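Local coordinates for trehalose-6-phosphate phosphatase related protein (Thermoplasma acidophilum, PDB 1U02) that removes the phosphate from trehalose 6-phosphate to release free trehalose, using a magnesium ion as cofactor, at residues I15-E20 / L119-A124; L106-Y109 / A114-Y117. One frame throughout, in Å; residues are numbered along the deposited sequence.

Interaction 1 of 2, residues I15-E20 / L119-A124; sequences IIMNPE and LGLMGA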
loop_
_atom_site.group_PDB
_atom_site.type_symbol
_atom_site.label_atom_id
_atom_site.label_comp_id
_atom_site.label_asym_id
_atom_site.label_seq_id
_atom_site.Cartn_x
_atom_site.Cartn_y
_atom_site.Cartn_z
ATOM N N ILE A 15 -9.474 -3.857 6.161
ATOM C CA ILE A 15 -8.340 -4.704 6.486
ATOM C C ILE A 15 -8.992 -6.019 6.872
ATOM O O ILE A 15 -9.923 -6.030 7.677
ATOM C CB ILE A 15 -7.566 -4.156 7.699
ATOM C CG1 ILE A 15 -6.977 -2.785 7.364
ATOM C CG2 ILE A 15 -6.450 -5.122 8.090
ATOM C CD1 ILE A 15 -5.946 -2.836 6.254
ATOM N N ILE A 16 -8.537 -7.123 6.290
ATOM C CA ILE A 16 -9.107 -8.427 6.612
ATOM C C ILE A 16 -8.011 -9.433 6.961
ATOM O O ILE A 16 -6.826 -9.187 6.712
ATOM C CB ILE A 16 -9.956 -8.977 5.444
ATOM C CG1 ILE A 16 -9.130 -9.008 4.158
ATOM C CG2 ILE A 16 -11.206 -8.109 5.251
ATOM C CD1 ILE A 16 -9.876 -9.588 2.981
HETATM N N MSE A 17 -8.408 -10.563 7.536
HETATM C CA MSE A 17 -7.440 -11.583 7.931
HETATM C C MSE A 17 -6.762 -12.272 6.740
HETATM O O MSE A 17 -5.635 -12.750 6.860
HETATM C CB MSE A 17 -8.107 -12.638 8.820
HETATM C CG MSE A 17 -7.124 -13.646 9.407
HETATM SE SE MSE A 17 -5.771 -12.806 10.530
HETATM C CE MSE A 17 -6.636 -13.006 12.250
ATOM N N ASN A 18 -7.458 -12.333 5.605
ATOM C CA ASN A 18 -6.924 -12.954 4.389
ATOM C C ASN A 18 -6.697 -11.866 3.324
ATOM O O ASN A 18 -7.514 -11.684 2.420
ATOM C CB ASN A 18 -7.902 -14.009 3.855
ATOM C CG ASN A 18 -8.160 -15.139 4.849
ATOM O OD1 ASN A 18 -7.532 -15.210 5.908
ATOM N ND2 ASN A 18 -9.089 -16.031 4.506
ATOM N N PRO A 19 -5.568 -11.141 3.412
ATOM C CA PRO A 19 -5.249 -10.068 2.461
ATOM C C PRO A 19 -5.242 -10.424 0.978
ATOM O O PRO A 19 -5.378 -9.545 0.127
ATOM C CB PRO A 19 -3.890 -9.552 2.953
ATOM C CG PRO A 19 -3.292 -10.740 3.657
ATOM C CD PRO A 19 -4.482 -11.319 4.391
ATOM N N GLU A 20 -5.100 -11.701 0.657
ATOM C CA GLU A 20 -5.088 -12.092 -0.748
ATOM C C GLU A 20 -6.477 -11.989 -1.385
ATOM O O GLU A 20 -6.610 -12.005 -2.607
ATOM C CB GLU A 20 -4.572 -13.529 -0.898
ATOM C CG GLU A 20 -5.511 -14.597 -0.329
ATOM C CD GLU A 20 -5.368 -14.801 1.173
ATOM O OE1 GLU A 20 -4.666 -14.007 1.843
ATOM O OE2 GLU A 20 -5.969 -15.767 1.688
ATOM N N LEU A 119 1.652 -13.062 10.489
ATOM C CA LEU A 119 1.623 -13.866 11.705
ATOM C C LEU A 119 0.234 -13.999 12.315
ATOM O O LEU A 119 0.087 -14.532 13.406
ATOM C CB LEU A 119 2.581 -13.273 12.751
ATOM C CG LEU A 119 4.088 -13.440 12.496
ATOM C CD1 LEU A 119 4.487 -12.718 11.221
ATOM C CD2 LEU A 119 4.877 -12.895 13.688
ATOM N N GLY A 120 -0.781 -13.525 11.603
ATOM C CA GLY A 120 -2.139 -13.577 12.112
ATOM C C GLY A 120 -2.673 -14.910 12.613
ATOM O O GLY A 120 -3.312 -14.966 13.664
ATOM N N LEU A 121 -2.416 -15.986 11.883
ATOM C CA LEU A 121 -2.929 -17.299 12.277
ATOM C C LEU A 121 -1.937 -18.104 13.092
ATOM O O LEU A 121 -2.228 -19.217 13.523
ATOM C CB LEU A 121 -3.307 -18.096 11.030
ATOM C CG LEU A 121 -4.278 -17.423 10.056
ATOM C CD1 LEU A 121 -4.441 -18.307 8.824
ATOM C CD2 LEU A 121 -5.612 -17.187 10.738
HETATM N N MSE A 122 -0.768 -17.522 13.306
HETATM C CA MSE A 122 0.314 -18.174 14.028
HETATM C C MSE A 122 0.179 -18.151 15.552
HETATM O O MSE A 122 -0.406 -17.227 16.125
HETATM C CB MSE A 122 1.616 -17.496 13.631
HETATM C CG MSE A 122 2.834 -18.351 13.698
HETATM SE SE MSE A 122 4.338 -17.193 13.419
HETATM C CE MSE A 122 5.301 -17.612 15.046
ATOM N N GLY A 123 0.738 -19.171 16.198
ATOM C CA GLY A 123 0.706 -19.243 17.651
ATOM C C GLY A 123 1.601 -18.160 18.230
ATOM O O GLY A 123 2.604 -17.785 17.624
ATOM N N ALA A 124 1.246 -17.664 19.409
ATOM C CA ALA A 124 1.999 -16.596 20.059
ATOM C C ALA A 124 3.443 -16.910 20.455
ATOM O O ALA A 124 4.345 -16.119 20.197
ATOM C CB ALA A 124 1.231 -16.108 21.283
#

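Interaction 2 of 2, residues L106-Y109 / A114-Y117; sequences LRIY and AVLY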
loop_
_atom_site.group_PDB
_atom_site.type_symbol
_atom_site.label_atom_id
_atom_site.label_comp_id
_atom_site.label_asym_id
_atom_site.label_seq_id
_atom_site.Cartn_x
_atom_site.Cartn_y
_atom_site.Cartn_z
ATOM N N LEU A 106 1.744 -19.529 9.991
ATOM C CA LEU A 106 2.464 -18.470 9.301
ATOM C C LEU A 106 2.097 -18.523 7.821
ATOM O O LEU A 106 2.004 -19.604 7.230
ATOM C CB LEU A 106 3.978 -18.667 9.436
ATOM C CG LEU A 106 4.855 -17.758 8.564
ATOM C CD1 LEU A 106 4.707 -16.317 9.024
ATOM C CD2 LEU A 106 6.314 -18.198 8.640
ATOM N N ARG A 107 1.881 -17.353 7.233
ATOM C CA ARG A 107 1.563 -17.260 5.811
ATOM C C ARG A 107 2.623 -16.366 5.176
ATOM O O ARG A 107 3.010 -15.343 5.749
ATOM C CB ARG A 107 0.165 -16.666 5.612
ATOM C CG ARG A 107 -0.961 -17.645 5.943
ATOM C CD ARG A 107 -2.328 -16.978 5.877
ATOM N NE ARG A 107 -2.484 -15.958 6.911
ATOM C CZ ARG A 107 -3.575 -15.213 7.066
ATOM N NH1 ARG A 107 -4.611 -15.372 6.245
ATOM N NH2 ARG A 107 -3.635 -14.317 8.046
ATOM N N ILE A 108 3.104 -16.757 4.003
ATOM C CA ILE A 108 4.133 -15.987 3.318
ATOM C C ILE A 108 3.617 -15.557 1.949
ATOM O O ILE A 108 3.246 -16.387 1.124
ATOM C CB ILE A 108 5.430 -16.828 3.171
ATOM C CG1 ILE A 108 5.970 -17.184 4.561
ATOM C CG2 ILE A 108 6.495 -16.045 2.411
ATOM C CD1 ILE A 108 7.146 -18.155 4.552
ATOM N N TYR A 109 3.576 -14.251 1.728
ATOM C CA TYR A 109 3.098 -13.703 0.469
ATOM C C TYR A 109 4.287 -13.191 -0.326
ATOM O O TYR A 109 4.931 -12.213 0.051
ATOM C CB TYR A 109 2.109 -12.575 0.743
ATOM C CG TYR A 109 0.883 -13.045 1.490
ATOM C CD1 TYR A 109 -0.256 -13.462 0.806
ATOM C CD2 TYR A 109 0.864 -13.075 2.881
ATOM C CE1 TYR A 109 -1.395 -13.894 1.493
ATOM C CE2 TYR A 109 -0.269 -13.503 3.579
ATOM C CZ TYR A 109 -1.393 -13.910 2.880
ATOM O OH TYR A 109 -2.516 -14.330 3.570
ATOM N N ALA A 114 9.222 -7.735 -2.577
ATOM C CA ALA A 114 8.913 -7.831 -1.155
ATOM C C ALA A 114 8.384 -9.207 -0.808
ATOM O O ALA A 114 7.816 -9.896 -1.654
ATOM C CB ALA A 114 7.876 -6.769 -0.758
ATOM N N VAL A 115 8.603 -9.607 0.438
ATOM C CA VAL A 115 8.095 -10.872 0.947
ATOM C C VAL A 115 7.447 -10.487 2.261
ATOM O O VAL A 115 8.103 -9.973 3.171
ATOM C CB VAL A 115 9.203 -11.912 1.202
ATOM C CG1 VAL A 115 8.579 -13.189 1.763
ATOM C CG2 VAL A 115 9.935 -12.217 -0.101
ATOM N N LEU A 116 6.146 -10.718 2.343
ATOM C CA LEU A 116 5.381 -10.366 3.524
ATOM C C LEU A 116 5.061 -11.601 4.360
ATOM O O LEU A 116 4.521 -12.586 3.851
ATOM C CB LEU A 116 4.098 -9.648 3.081
ATOM C CG LEU A 116 3.128 -9.061 4.111
ATOM C CD1 LEU A 116 2.283 -7.972 3.453
ATOM C CD2 LEU A 116 2.247 -10.162 4.663
ATOM N N TYR A 117 5.422 -11.550 5.637
ATOM C CA TYR A 117 5.161 -12.651 6.551
ATOM C C TYR A 117 3.972 -12.237 7.413
ATOM O O TYR A 117 4.036 -11.230 8.126
ATOM C CB TYR A 117 6.398 -12.915 7.421
ATOM C CG TYR A 117 7.633 -13.259 6.613
ATOM C CD1 TYR A 117 7.951 -14.584 6.310
ATOM C CD2 TYR A 117 8.447 -12.255 6.099
ATOM C CE1 TYR A 117 9.055 -14.899 5.510
ATOM C CE2 TYR A 117 9.549 -12.552 5.301
ATOM C CZ TYR A 117 9.849 -13.871 5.008
ATOM O OH TYR A 117 10.936 -14.152 4.214
#

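Interaction 1 of 2, residues I15-E20 / L119-A124
The turn that brings Gly120 and Leu121 up against Met17 is secured at the carbonyl oxygen of Leu119, which two groups grip. Met122 N donates a backbone hydrogen bond to Leu119 O at 3.1 Å, closing a type I beta turn, and the ammonium group of Lys127 at the start of helix 127-141 supplies the second. This turn receives the side chain of Met17, a selenomethionine here. That side chain leaves the backbone toward the turn; a chi1 of -173° sets CG anti to the backbone N, and bends at chi2 and chi3 follow. Its SE comes to lie against the backbone of Gly120, 4.0 Å from Gly120 CA, where no side chain stands in between, while Met17 CE lies 4.1 Å from Gly120 O. Nearer the root of the same side chain, Met17 CG meets one branch of Leu121, CD2, at 4.1 Å, the two chains passing at a slant. No hydrogen bond spans the two segments; Met17 O and Asn18 OD1 turn instead to NH2 and NH1 of Arg107, which holds segment 15-20 by one backbone carbonyl and one side-chain amide oxygen. The contact thus joins the loop after strand 3-7 to the loop after strand 114-118 over just 125 Å²: hydrogen bonds from strand 107-111 fix the 15-20 side, while van der Waals contact alone joins the two loops directly.

Interaction 2 of 2, residues L106-Y109 / A114-Y117
Tyr109 and Leu116 form the hydrogen-bonded pair of a beta hairpin, strands 107-111 and 114-118, at one side of a four-stranded antiparallel sheet consistent with the cap of a haloacid dehalogenase (HAD) phosphatase. Two backbone bonds tie them. Tyr109 N reaches Leu116 O at 2.9 Å; Leu116 N returns to Tyr109 O at 3.0 Å. The side chains of this pair run alongside each other, and CD2 of Leu116 comes to 3.7 Å from CD2 of the Tyr109 ring, an oblique approach. One step along, Ile108 and Tyr117 make a non-hydrogen-bonded pair whose side chains emerge from the other face of the sheet. The two branches of Ile108 divide the work there. The CG1-CD1 branch, placed beside the backbone N by a chi1 of -62°, lies obliquely beside the Tyr117 ring, with Ile108 CG1 3.7 Å from Tyr117 CD1 and Ile108 CD1 3.9 Å from Tyr117 CE1, whereas CG2 points diagonally across the ladder to Val115 CG1 at 3.6 Å. Leu106 extends this row, its CD1 meeting Tyr117 CB at 4.1 Å. Behind the row stands helix 86-96: Tyr93 packs on Ile108, Phe89 and Ile92 on Val115, and Ile92 also on Tyr117. On its far edge strand 114-118 continues the sheet into strand 151-155 through backbone bonds of Val115 with Leu154 and of Tyr117 with Ile152. The ring of Tyr117 is anchored at its end by a hydrogen bond between its OH and Thr96 OG1.

In the fold
Interactions 1 and 2, with centres about 10 Å apart, are consistent with a HAD core loop meeting the cap. The hairpin of interaction 2 supplies polar partners that interaction 1 lacks: Tyr109 OH lies 2.8 Å from Glu20 OE1, and Arg107 NH2 2.8 Å from Met17 O, both probable hydrogen bonds. Leu121 CD1 also packs at 3.6 Å from Arg107 NE. The face bearing Tyr109 and Leu116 thus turns toward the core, while the Ile108 face backs onto helix 86-96. The side chain of Leu116 is about 8 Å from that of the magnesium ligand Asp9 and about 4 Å from a glycerol, probably from the crystallisation liquor; the side chain of Met17 is about 12 Å from that of Asp9. Leu116 probably lines the cleft between cap and core.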